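Local structure of cellulosomal scaffoldin (2XBT) at residues D9-L13 with L154-T158; K44-F50 with L145-N151; D54-T60 with V117-T123. The protein probably binds cellulose through this family 3b carbohydrate-binding module, one domain of a much longer secreted scaffoldin of the cellulosome. One frame throughout, in Å; residues are numbered along the deposited sequence.

Contact 1 (D9-L13 with L154-T158)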
loop_
_atom_site.group_PDB
_atom_site.type_symbol
_atom_site.label_atom_id
_atom_site.label_comp_id
_atom_site.label_asym_id
_atom_site.label_seq_id
_atom_site.Cartn_x
_atom_site.Cartn_y
_atom_site.Cartn_z
ATOM N N ASP A 9 12.613 1.632 -11.378
ATOM C CA ASP A 9 13.477 0.894 -10.474
ATOM C C ASP A 9 12.799 0.798 -9.097
ATOM O O ASP A 9 13.463 0.673 -8.066
ATOM C CB ASP A 9 14.843 1.587 -10.369
ATOM C CG ASP A 9 15.608 1.600 -11.701
ATOM O OD1 ASP A 9 15.454 0.642 -12.490
ATOM O OD2 ASP A 9 16.370 2.568 -11.949
ATOM N N LEU A 10 11.474 0.874 -9.093
ATOM C CA LEU A 10 10.702 0.874 -7.840
ATOM C C LEU A 10 10.290 -0.533 -7.421
ATOM O O LEU A 10 9.869 -1.345 -8.252
ATOM C CB LEU A 10 9.473 1.759 -7.981
ATOM C CG LEU A 10 9.700 3.255 -8.173
ATOM C CD1 LEU A 10 8.415 3.966 -8.537
ATOM C CD2 LEU A 10 10.315 3.859 -6.923
ATOM N N LYS A 11 10.413 -0.822 -6.132
ATOM C CA LYS A 11 10.055 -2.132 -5.601
ATOM C C LYS A 11 9.341 -1.982 -4.264
ATOM O O LYS A 11 9.727 -1.149 -3.450
ATOM C CB LYS A 11 11.323 -2.964 -5.448
ATOM C CG LYS A 11 11.191 -4.232 -4.659
ATOM C CD LYS A 11 12.512 -5.003 -4.710
ATOM C CE LYS A 11 12.565 -6.114 -3.676
ATOM N NZ LYS A 11 13.857 -6.866 -3.709
ATOM N N LEU A 12 8.293 -2.779 -4.043
ATOM C CA LEU A 12 7.538 -2.694 -2.801
ATOM C C LEU A 12 7.776 -3.919 -1.944
ATOM O O LEU A 12 7.652 -5.044 -2.423
ATOM C CB LEU A 12 6.039 -2.571 -3.087
ATOM C CG LEU A 12 5.116 -2.307 -1.899
ATOM C CD1 LEU A 12 5.427 -0.955 -1.295
ATOM C CD2 LEU A 12 3.646 -2.375 -2.309
ATOM N N LEU A 13 8.123 -3.687 -0.682
ATOM C CA LEU A 13 8.158 -4.735 0.322
ATOM C C LEU A 13 6.938 -4.543 1.213
ATOM O O LEU A 13 6.491 -3.418 1.430
ATOM C CB LEU A 13 9.451 -4.672 1.142
ATOM C CG LEU A 13 10.758 -4.859 0.354
ATOM C CD1 LEU A 13 11.971 -4.588 1.239
ATOM C CD2 LEU A 13 10.838 -6.260 -0.239
ATOM N N LEU A 154 1.064 2.053 -13.669
ATOM C CA LEU A 154 1.466 0.896 -12.867
ATOM C C LEU A 154 2.959 0.608 -12.909
ATOM O O LEU A 154 3.527 0.347 -13.969
ATOM C CB LEU A 154 0.697 -0.341 -13.333
ATOM C CG LEU A 154 0.919 -1.636 -12.555
ATOM C CD1 LEU A 154 0.522 -1.455 -11.090
ATOM C CD2 LEU A 154 0.124 -2.770 -13.196
ATOM N N VAL A 155 3.600 0.621 -11.747
ATOM C CA VAL A 155 5.023 0.315 -11.658
ATOM C C VAL A 155 5.317 -0.952 -10.855
ATOM O O VAL A 155 6.420 -1.500 -10.935
ATOM C CB VAL A 155 5.845 1.501 -11.058
ATOM C CG1 VAL A 155 5.845 2.710 -11.999
ATOM C CG2 VAL A 155 5.294 1.886 -9.686
ATOM N N TYR A 156 4.344 -1.428 -10.076
ATOM C CA TYR A 156 4.580 -2.625 -9.262
ATOM C C TYR A 156 3.262 -3.288 -8.897
ATOM O O TYR A 156 2.274 -2.604 -8.623
ATOM C CB TYR A 156 5.355 -2.306 -7.977
ATOM C CG TYR A 156 5.546 -3.523 -7.077
ATOM C CD1 TYR A 156 6.724 -4.243 -7.109
ATOM C CD2 TYR A 156 4.547 -3.939 -6.198
ATOM C CE1 TYR A 156 6.917 -5.354 -6.307
ATOM C CE2 TYR A 156 4.720 -5.062 -5.394
ATOM C CZ TYR A 156 5.913 -5.769 -5.458
ATOM O OH TYR A 156 6.130 -6.878 -4.664
ATOM N N GLY A 157 3.256 -4.614 -8.902
ATOM C CA GLY A 157 2.124 -5.358 -8.382
ATOM C C GLY A 157 1.103 -5.684 -9.446
ATOM O O GLY A 157 1.226 -5.257 -10.592
ATOM N N THR A 158 0.077 -6.428 -9.038
ATOM C CA THR A 158 -0.955 -6.940 -9.929
ATOM C C THR A 158 -2.338 -6.567 -9.432
ATOM O O THR A 158 -2.862 -7.214 -8.528
ATOM C CB THR A 158 -0.897 -8.483 -9.966
ATOM O OG1 THR A 158 0.440 -8.903 -10.251
ATOM C CG2 THR A 158 -1.871 -9.051 -11.008
HETATM O O HOH W 1 8.477 -3.151 -9.697
HETATM O O HOH W 2 5.100 -5.948 -2.031
#

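Contact 2 (K44-F50 with L145-N151). With NO3 (nitrate ion), chain B.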
loop_
_atom_site.group_PDB
_atom_site.type_symbol
_atom_site.label_atom_id
_atom_site.label_comp_id
_atom_site.label_asym_id
_atom_site.label_seq_id
_atom_site.Cartn_x
_atom_site.Cartn_y
_atom_site.Cartn_z
ATOM N N LYS A 44 3.958 11.897 -6.464
ATOM C CA LYS A 44 3.397 11.249 -7.642
ATOM C C LYS A 44 3.138 9.766 -7.445
ATOM O O LYS A 44 2.716 9.089 -8.365
ATOM C CB LYS A 44 4.297 11.451 -8.855
ATOM C CG LYS A 44 4.424 12.899 -9.267
ATOM C CD LYS A 44 5.316 13.023 -10.486
ATOM C CE LYS A 44 5.258 14.432 -11.042
ATOM N NZ LYS A 44 5.597 15.401 -9.979
ATOM N N ILE A 45 3.387 9.269 -6.242
ATOM C CA ILE A 45 3.171 7.859 -5.945
ATOM C C ILE A 45 1.781 7.640 -5.339
ATOM O O ILE A 45 1.359 8.375 -4.449
ATOM C CB ILE A 45 4.207 7.352 -4.930
ATOM C CG1 ILE A 45 5.612 7.259 -5.554
ATOM C CG2 ILE A 45 3.770 6.012 -4.336
ATOM C CD1 ILE A 45 5.821 6.050 -6.446
ATOM N N THR A 46 1.075 6.627 -5.826
ATOM C CA THR A 46 -0.118 6.135 -5.147
ATOM C C THR A 46 0.009 4.640 -4.944
ATOM O O THR A 46 0.683 3.937 -5.723
ATOM C CB THR A 46 -1.412 6.450 -5.932
ATOM O OG1 THR A 46 -1.267 6.017 -7.288
ATOM C CG2 THR A 46 -1.649 7.930 -5.933
ATOM N N ILE A 47 -0.612 4.148 -3.873
ATOM C CA ILE A 47 -0.595 2.727 -3.578
ATOM C C ILE A 47 -2.026 2.278 -3.400
ATOM O O ILE A 47 -2.814 2.982 -2.773
ATOM C CB ILE A 47 0.193 2.466 -2.307
ATOM C CG1 ILE A 47 1.640 2.901 -2.522
ATOM C CG2 ILE A 47 0.146 0.967 -1.937
ATOM C CD1 ILE A 47 2.466 2.924 -1.243
ATOM N N ARG A 48 -2.381 1.126 -3.966
ATOM C CA ARG A 48 -3.746 0.630 -3.786
ATOM C C ARG A 48 -3.736 -0.734 -3.145
ATOM O O ARG A 48 -3.008 -1.633 -3.570
ATOM C CB ARG A 48 -4.500 0.563 -5.115
ATOM C CG ARG A 48 -4.667 1.921 -5.778
ATOM C CD ARG A 48 -5.393 1.803 -7.116
ATOM N NE ARG A 48 -5.733 3.128 -7.611
ATOM C CZ ARG A 48 -6.556 3.387 -8.621
ATOM N NH1 ARG A 48 -7.164 2.406 -9.272
ATOM N NH2 ARG A 48 -6.783 4.645 -8.969
ATOM N N TYR A 49 -4.563 -0.870 -2.115
ATOM C CA TYR A 49 -4.761 -2.114 -1.401
ATOM C C TYR A 49 -6.215 -2.452 -1.650
ATOM O O TYR A 49 -7.099 -1.682 -1.290
ATOM C CB TYR A 49 -4.549 -1.891 0.094
ATOM C CG TYR A 49 -4.605 -3.146 0.939
ATOM C CD1 TYR A 49 -3.437 -3.796 1.332
ATOM C CD2 TYR A 49 -5.824 -3.668 1.368
ATOM C CE1 TYR A 49 -3.480 -4.940 2.124
ATOM C CE2 TYR A 49 -5.880 -4.815 2.158
ATOM C CZ TYR A 49 -4.706 -5.446 2.531
ATOM O OH TYR A 49 -4.725 -6.579 3.326
ATOM N N PHE A 50 -6.444 -3.597 -2.281
ATOM C CA PHE A 50 -7.773 -3.964 -2.767
ATOM C C PHE A 50 -8.452 -4.890 -1.779
ATOM O O PHE A 50 -7.814 -5.788 -1.225
ATOM C CB PHE A 50 -7.663 -4.656 -4.109
ATOM C CG PHE A 50 -6.950 -3.824 -5.148
ATOM C CD1 PHE A 50 -7.656 -2.906 -5.906
ATOM C CD2 PHE A 50 -5.592 -3.976 -5.357
ATOM C CE1 PHE A 50 -7.014 -2.131 -6.870
ATOM C CE2 PHE A 50 -4.924 -3.194 -6.320
ATOM C CZ PHE A 50 -5.655 -2.279 -7.074
ATOM N N LEU A 145 0.139 -8.427 -4.632
ATOM C CA LEU A 145 -1.288 -8.132 -4.752
ATOM C C LEU A 145 -1.610 -6.692 -4.331
ATOM O O LEU A 145 -2.777 -6.283 -4.319
ATOM C CB LEU A 145 -2.113 -9.135 -3.925
ATOM C CG LEU A 145 -1.860 -10.622 -4.220
ATOM C CD1 LEU A 145 -2.527 -11.487 -3.157
ATOM C CD2 LEU A 145 -2.375 -10.984 -5.599
ATOM N N VAL A 146 -0.572 -5.927 -4.008
ATOM C CA VAL A 146 -0.732 -4.494 -3.732
ATOM C C VAL A 146 -0.113 -3.768 -4.907
ATOM O O VAL A 146 0.984 -4.135 -5.348
ATOM C CB VAL A 146 0.016 -4.068 -2.457
ATOM C CG1 VAL A 146 0.009 -2.546 -2.310
ATOM C CG2 VAL A 146 -0.620 -4.731 -1.223
ATOM N N ALA A 147 -0.797 -2.762 -5.430
ATOM C CA ALA A 147 -0.300 -2.080 -6.636
ATOM C C ALA A 147 0.276 -0.710 -6.311
ATOM O O ALA A 147 -0.265 0.017 -5.474
ATOM C CB ALA A 147 -1.401 -1.933 -7.667
ATOM N N VAL A 148 1.350 -0.355 -7.016
ATOM C CA VAL A 148 1.960 0.962 -6.883
ATOM C C VAL A 148 1.963 1.664 -8.244
ATOM O O VAL A 148 2.281 1.046 -9.263
ATOM C CB VAL A 148 3.398 0.841 -6.433
ATOM C CG1 VAL A 148 3.987 2.245 -6.180
ATOM C CG2 VAL A 148 3.501 -0.038 -5.181
ATOM N N TYR A 149 1.599 2.939 -8.249
ATOM C CA TYR A 149 1.538 3.720 -9.480
ATOM C C TYR A 149 2.430 4.946 -9.370
ATOM O O TYR A 149 2.578 5.517 -8.295
ATOM C CB TYR A 149 0.115 4.169 -9.747
ATOM C CG TYR A 149 -0.858 3.013 -9.809
ATOM C CD1 TYR A 149 -1.319 2.534 -11.025
ATOM C CD2 TYR A 149 -1.291 2.388 -8.646
ATOM C CE1 TYR A 149 -2.212 1.479 -11.082
ATOM C CE2 TYR A 149 -2.170 1.332 -8.693
ATOM C CZ TYR A 149 -2.626 0.884 -9.907
ATOM O OH TYR A 149 -3.504 -0.165 -9.934
ATOM N N TYR A 150 3.003 5.358 -10.495
ATOM C CA TYR A 150 3.757 6.595 -10.532
ATOM C C TYR A 150 3.137 7.475 -11.605
ATOM O O TYR A 150 3.104 7.103 -12.775
ATOM C CB TYR A 150 5.225 6.324 -10.815
ATOM C CG TYR A 150 6.087 7.536 -10.580
ATOM C CD1 TYR A 150 6.427 7.924 -9.292
ATOM C CD2 TYR A 150 6.541 8.303 -11.643
ATOM C CE1 TYR A 150 7.208 9.032 -9.066
ATOM C CE2 TYR A 150 7.326 9.420 -11.426
ATOM C CZ TYR A 150 7.659 9.774 -10.144
ATOM O OH TYR A 150 8.440 10.894 -9.924
ATOM N N ASN A 151 2.601 8.618 -11.192
ATOM C CA ASN A 151 1.792 9.428 -12.084
ATOM C C ASN A 151 0.656 8.656 -12.738
ATOM O O ASN A 151 0.301 8.914 -13.892
ATOM C CB ASN A 151 2.669 10.042 -13.170
ATOM C CG ASN A 151 2.888 11.505 -12.959
ATOM O OD1 ASN A 151 2.469 12.062 -11.944
ATOM N ND2 ASN A 151 3.547 12.148 -13.910
HETATM N N NO3 B . -8.373 4.589 -11.960
HETATM O O1 NO3 B . -7.458 5.366 -12.679
HETATM O O2 NO3 B . -9.211 5.197 -11.013
HETATM O O3 NO3 B . -8.442 3.209 -12.193
#

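Contact 3 (D54-T60 with V117-T123)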
loop_
_atom_site.group_PDB
_atom_site.type_symbol
_atom_site.label_atom_id
_atom_site.label_comp_id
_atom_site.label_asym_id
_atom_site.label_seq_id
_atom_site.Cartn_x
_atom_site.Cartn_y
_atom_site.Cartn_z
ATOM N N ASP A 54 -17.644 -5.856 3.308
ATOM C CA ASP A 54 -18.750 -6.451 4.020
ATOM C C ASP A 54 -20.099 -5.905 3.547
ATOM O O ASP A 54 -20.946 -6.643 3.032
ATOM C CB ASP A 54 -18.561 -6.136 5.509
ATOM C CG ASP A 54 -17.950 -4.751 5.741
ATOM O OD1 ASP A 54 -18.663 -3.732 5.577
ATOM O OD2 ASP A 54 -16.755 -4.676 6.086
ATOM N N ASP A 55 -20.276 -4.596 3.704
ATOM C CA ASP A 55 -21.593 -3.991 3.616
ATOM C C ASP A 55 -21.512 -2.471 3.734
ATOM O O ASP A 55 -22.398 -1.840 4.315
ATOM C CB ASP A 55 -22.437 -4.522 4.764
ATOM C CG ASP A 55 -21.683 -4.500 6.082
ATOM O OD1 ASP A 55 -21.503 -3.395 6.641
ATOM O OD2 ASP A 55 -21.254 -5.581 6.544
ATOM N N ASP A 56 -20.441 -1.889 3.205
ATOM C CA ASP A 56 -20.278 -0.439 3.214
ATOM C C ASP A 56 -20.250 0.191 4.616
ATOM O O ASP A 56 -20.748 1.299 4.810
ATOM C CB ASP A 56 -21.357 0.229 2.354
ATOM C CG ASP A 56 -20.956 0.342 0.889
ATOM O OD1 ASP A 56 -20.246 -0.558 0.383
ATOM O OD2 ASP A 56 -21.353 1.336 0.240
ATOM N N LYS A 57 -19.671 -0.510 5.588
ATOM C CA LYS A 57 -19.431 0.091 6.895
ATOM C C LYS A 57 -18.318 1.120 6.760
ATOM O O LYS A 57 -17.414 0.944 5.948
ATOM C CB LYS A 57 -19.030 -0.969 7.915
ATOM C CG LYS A 57 -20.199 -1.580 8.654
ATOM C CD LYS A 57 -19.735 -2.684 9.579
ATOM C CE LYS A 57 -20.906 -3.278 10.344
ATOM N NZ LYS A 57 -20.473 -4.326 11.309
ATOM N N ALA A 58 -18.379 2.182 7.556
ATOM C CA ALA A 58 -17.381 3.247 7.486
ATOM C C ALA A 58 -16.000 2.802 7.976
ATOM O O ALA A 58 -15.854 2.265 9.078
ATOM C CB ALA A 58 -17.849 4.479 8.263
ATOM N N LEU A 59 -14.986 3.049 7.150
ATOM C CA LEU A 59 -13.621 2.710 7.507
ATOM C C LEU A 59 -12.782 3.956 7.766
ATOM O O LEU A 59 -13.062 5.027 7.228
ATOM C CB LEU A 59 -12.979 1.874 6.408
ATOM C CG LEU A 59 -13.699 0.582 6.030
ATOM C CD1 LEU A 59 -13.022 -0.065 4.826
ATOM C CD2 LEU A 59 -13.729 -0.372 7.221
ATOM N N THR A 60 -11.755 3.800 8.593
ATOM C CA THR A 60 -10.835 4.886 8.877
ATOM C C THR A 60 -9.412 4.421 8.642
ATOM O O THR A 60 -9.033 3.325 9.053
ATOM C CB THR A 60 -10.958 5.358 10.327
ATOM O OG1 THR A 60 -12.279 5.860 10.548
ATOM C CG2 THR A 60 -9.939 6.459 10.621
ATOM N N VAL A 117 -6.147 0.062 8.793
ATOM C CA VAL A 117 -7.530 0.370 8.468
ATOM C C VAL A 117 -8.472 -0.382 9.417
ATOM O O VAL A 117 -8.341 -1.597 9.621
ATOM C CB VAL A 117 -7.856 0.059 7.013
ATOM C CG1 VAL A 117 -9.341 0.249 6.752
ATOM C CG2 VAL A 117 -7.034 0.970 6.104
ATOM N N ALA A 118 -9.396 0.361 10.011
ATOM C CA ALA A 118 -10.342 -0.197 10.975
ATOM C C ALA A 118 -11.741 0.391 10.788
ATOM O O ALA A 118 -11.904 1.450 10.186
ATOM C CB ALA A 118 -9.855 0.044 12.392
ATOM N N LYS A 119 -12.750 -0.307 11.297
ATOM C CA LYS A 119 -14.107 0.224 11.306
ATOM C C LYS A 119 -14.271 1.019 12.587
ATOM O O LYS A 119 -13.402 0.975 13.452
ATOM C CB LYS A 119 -15.120 -0.913 11.264
ATOM C CG LYS A 119 -14.819 -1.944 10.206
ATOM C CD LYS A 119 -15.919 -2.976 10.113
ATOM C CE LYS A 119 -15.457 -4.175 9.308
ATOM N NZ LYS A 119 -16.425 -5.296 9.402
ATOM N N ALA A 120 -15.368 1.749 12.731
ATOM C CA ALA A 120 -15.572 2.496 13.974
ATOM C C ALA A 120 -16.343 1.689 15.023
ATOM O O ALA A 120 -16.216 1.932 16.224
ATOM C CB ALA A 120 -16.270 3.818 13.700
ATOM N N ASP A 121 -17.114 0.710 14.567
ATOM C CA ASP A 121 -18.080 0.042 15.429
ATOM C C ASP A 121 -17.556 -1.153 16.234
ATOM O O ASP A 121 -18.352 -1.991 16.677
ATOM C CB ASP A 121 -19.304 -0.372 14.606
ATOM C CG ASP A 121 -18.976 -1.402 13.545
ATOM O OD1 ASP A 121 -17.787 -1.760 13.411
ATOM O OD2 ASP A 121 -19.911 -1.848 12.838
ATOM N N TRP A 122 -16.239 -1.229 16.432
ATOM C CA TRP A 122 -15.636 -2.314 17.215
ATOM C C TRP A 122 -15.538 -3.623 16.441
ATOM O O TRP A 122 -14.998 -4.613 16.960
ATOM C CB TRP A 122 -16.452 -2.621 18.482
ATOM C CG TRP A 122 -16.391 -1.613 19.579
ATOM C CD1 TRP A 122 -17.445 -0.928 20.120
ATOM C CD2 TRP A 122 -15.225 -1.189 20.294
ATOM N NE1 TRP A 122 -17.002 -0.098 21.122
ATOM C CE2 TRP A 122 -15.641 -0.237 21.246
ATOM C CE3 TRP A 122 -13.866 -1.516 20.217
ATOM C CZ2 TRP A 122 -14.750 0.392 22.115
ATOM C CZ3 TRP A 122 -12.983 -0.893 21.078
ATOM C CH2 TRP A 122 -13.428 0.050 22.015
ATOM N N THR A 123 -16.094 -3.662 15.232
ATOM C CA THR A 123 -16.187 -4.937 14.531
ATOM C C THR A 123 -14.894 -5.295 13.818
ATOM O O THR A 123 -14.076 -4.431 13.504
ATOM C CB THR A 123 -17.405 -5.029 13.586
ATOM O OG1 THR A 123 -17.344 -3.986 12.608
ATOM C CG2 THR A 123 -18.702 -4.901 14.382
HETATM O O HOH W 3 -17.827 1.325 10.523
HETATM O O HOH W 4 -12.021 3.821 13.326
#

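Contact 1 (D9-L13 with L154-T158)
L12 lies over one face of the Y156 ring, and this CH-pi contact is the main apolar link between D9-L13 and L154-T158. L12 CB stands 3.6 Å from Y156 CE2, the nearest ring atom, and 18° off the ring normal through the centroid, displaced from the centre toward the rim. Y156 holds CG anti to its own backbone N (chi1 177°), which carries the ring across toward the other strand, where Y156 CD1 also comes within 4.2 Å of K11 CA. A second, smaller apolar contact joins L10 and V155: the methyl groups L10 CD1 and V155 CG2 meet at 3.9 Å, the two side chains crossing at a slant.

The strands do not pair. Their short axes pass 6.7 Å apart at 56°, and no clear direct hydrogen bond spans them, as expected where edge strands of two different sheets face one another in the beta-sandwich of a family 3 module. Strand 10-13 pairs with strand 22-34 in one sheet; strand 154-156 belongs to the other, next to strand 147-150. There a classic beta bulge sets V155 and Y156 together opposite V148.

Water fills the polar part of the interface. One molecule donates to both L10 O (2.7 Å) and V155 O (2.9 Å), thereby joining two backbone carbonyls that point into the gap; it also sits at the edge of the Y156 ring, in its plane. A second donates to L12 O at 2.7 Å and lies 3.0 Å from Y156 OH in another hydrogen bond, tying the phenol end to the strand whose side chain covers the ring face. On the apolar side, L12 also touches V146 and V148, while L10 packs on L32 of strand 22-34.

Contact 2 (K44-F50 with L145-N151)
Five backbone hydrogen bonds join K44-F50 to L145-N151 as neighbouring antiparallel strands. T46 and Y149 form a hydrogen-bonded pair, with T46 N to Y149 O at 3.1 Å and Y149 N to T46 O at 2.9 Å. R48 and A147 form the next, with R48 N to A147 O at 2.8 Å and A147 N to R48 O at 3.1 Å. N151 N gives the fifth to K44 O, just beyond the strand. At the non-hydrogen-bonded pair I47-V148 the backbone groups turn outward: I47 bonds with I91 on one flank, V148 with V155 and Y156 on the other. S132 OG is hydrogen-bonded to both F50 N and L145 O.

R48 has its strongest partner outside the pair, a salt bridge from NE to E90. NH1 and NH2 give weak bonds to O3 and O2 of a nitrate, probably from the crystallisation liquor. With Y149 CG anti to its carbonyl carbon (chi1 -56°), the ring crosses the extended R48 chain at about a right angle, R48 CD 3.6 Å from Y149 CE2. The guanidinium and ring planes are 50° apart, and any cation-pi attraction is weak. Y150 OH is bonded to D41 N, while K44 CB lies over one face of its ring and I45 CD1 lies 3.5 Å from Y150 CD1, at the ring edge.

Around I45, I47 and V148 the packing is apolar, with L10 and M30 of the opposing sheet closing over it. Much of the backbone is thus satisfied by sheet pairing, whereas the guanidinium of R48 lies on the other face, beside Y149, where it meets the E90 carboxylate and, weakly, a nitrate.

Contact 3 (D54-T60 with V117-T123)
An antiparallel strand end, with the loop leading into one strand and the loop leaving the other, makes up this contact at the margin of the beta-sandwich, where strand 59-66 pairs with strand 110-119. T60 and A118 are a hydrogen-bonded pair: T60 N meets A118 O at 2.8 Å, and A118 N returns a bond to T60 O. Beyond it, L59 and K119 run side by side, with L59 CD2 3.5 Å from K119 CG.

The loops are tied by charge. K57, extended beyond CG, makes a salt bridge from NZ to D121 OD2 (3.0 Å), its hydrogen bond weak in geometry; its tip also meets T123 OG1 in a weak bond. D121 turns CG between its backbone N and carbonyl carbon (chi1 64°), and OD1 accepts from T123 N, closing an Asx turn with the donor 49° out of the carboxylate plane. With an alanine in place of D121, K57 is likely to lose its charged mate and T123 N the acceptor that closes the turn. K119 NZ makes a long, weak salt bridge to D54 OD2 (3.4 Å) and is also bonded to N124 O. K57 NZ and K119 NZ are like charges 4.6 Å apart, a repulsion the two aspartates would probably offset.

A water donates to A58 O and accepts weakly from A120 N. Toward the interior, L59 and V117 both pack on F75 of strand 71-82, and V117 also reaches I26 and M28 of strand 22-34.

In the fold
Contact 1 is buried, contact 2 partly buried and nearest the centre of the module, and contact 3 on the surface, its centre about 22 Å from that of contact 2 and about 28 Å from that of contact 1. Contacts 1 and 2 meet through the neighbouring strands 147-150 and 153-156. Contact 2 works within one sheet and contact 1 between the two, replacing direct backbone bonds with water and apolar side chains. Contact 3 shares with contact 1 the sheet of strands 10-15 and 59-66, but on the opposite side of the chain's centre, where lysine-aspartate pairs supplement a short strand pairing. Along the sequence, contact 3 nests inside contact 2, and contact 2 inside contact 1.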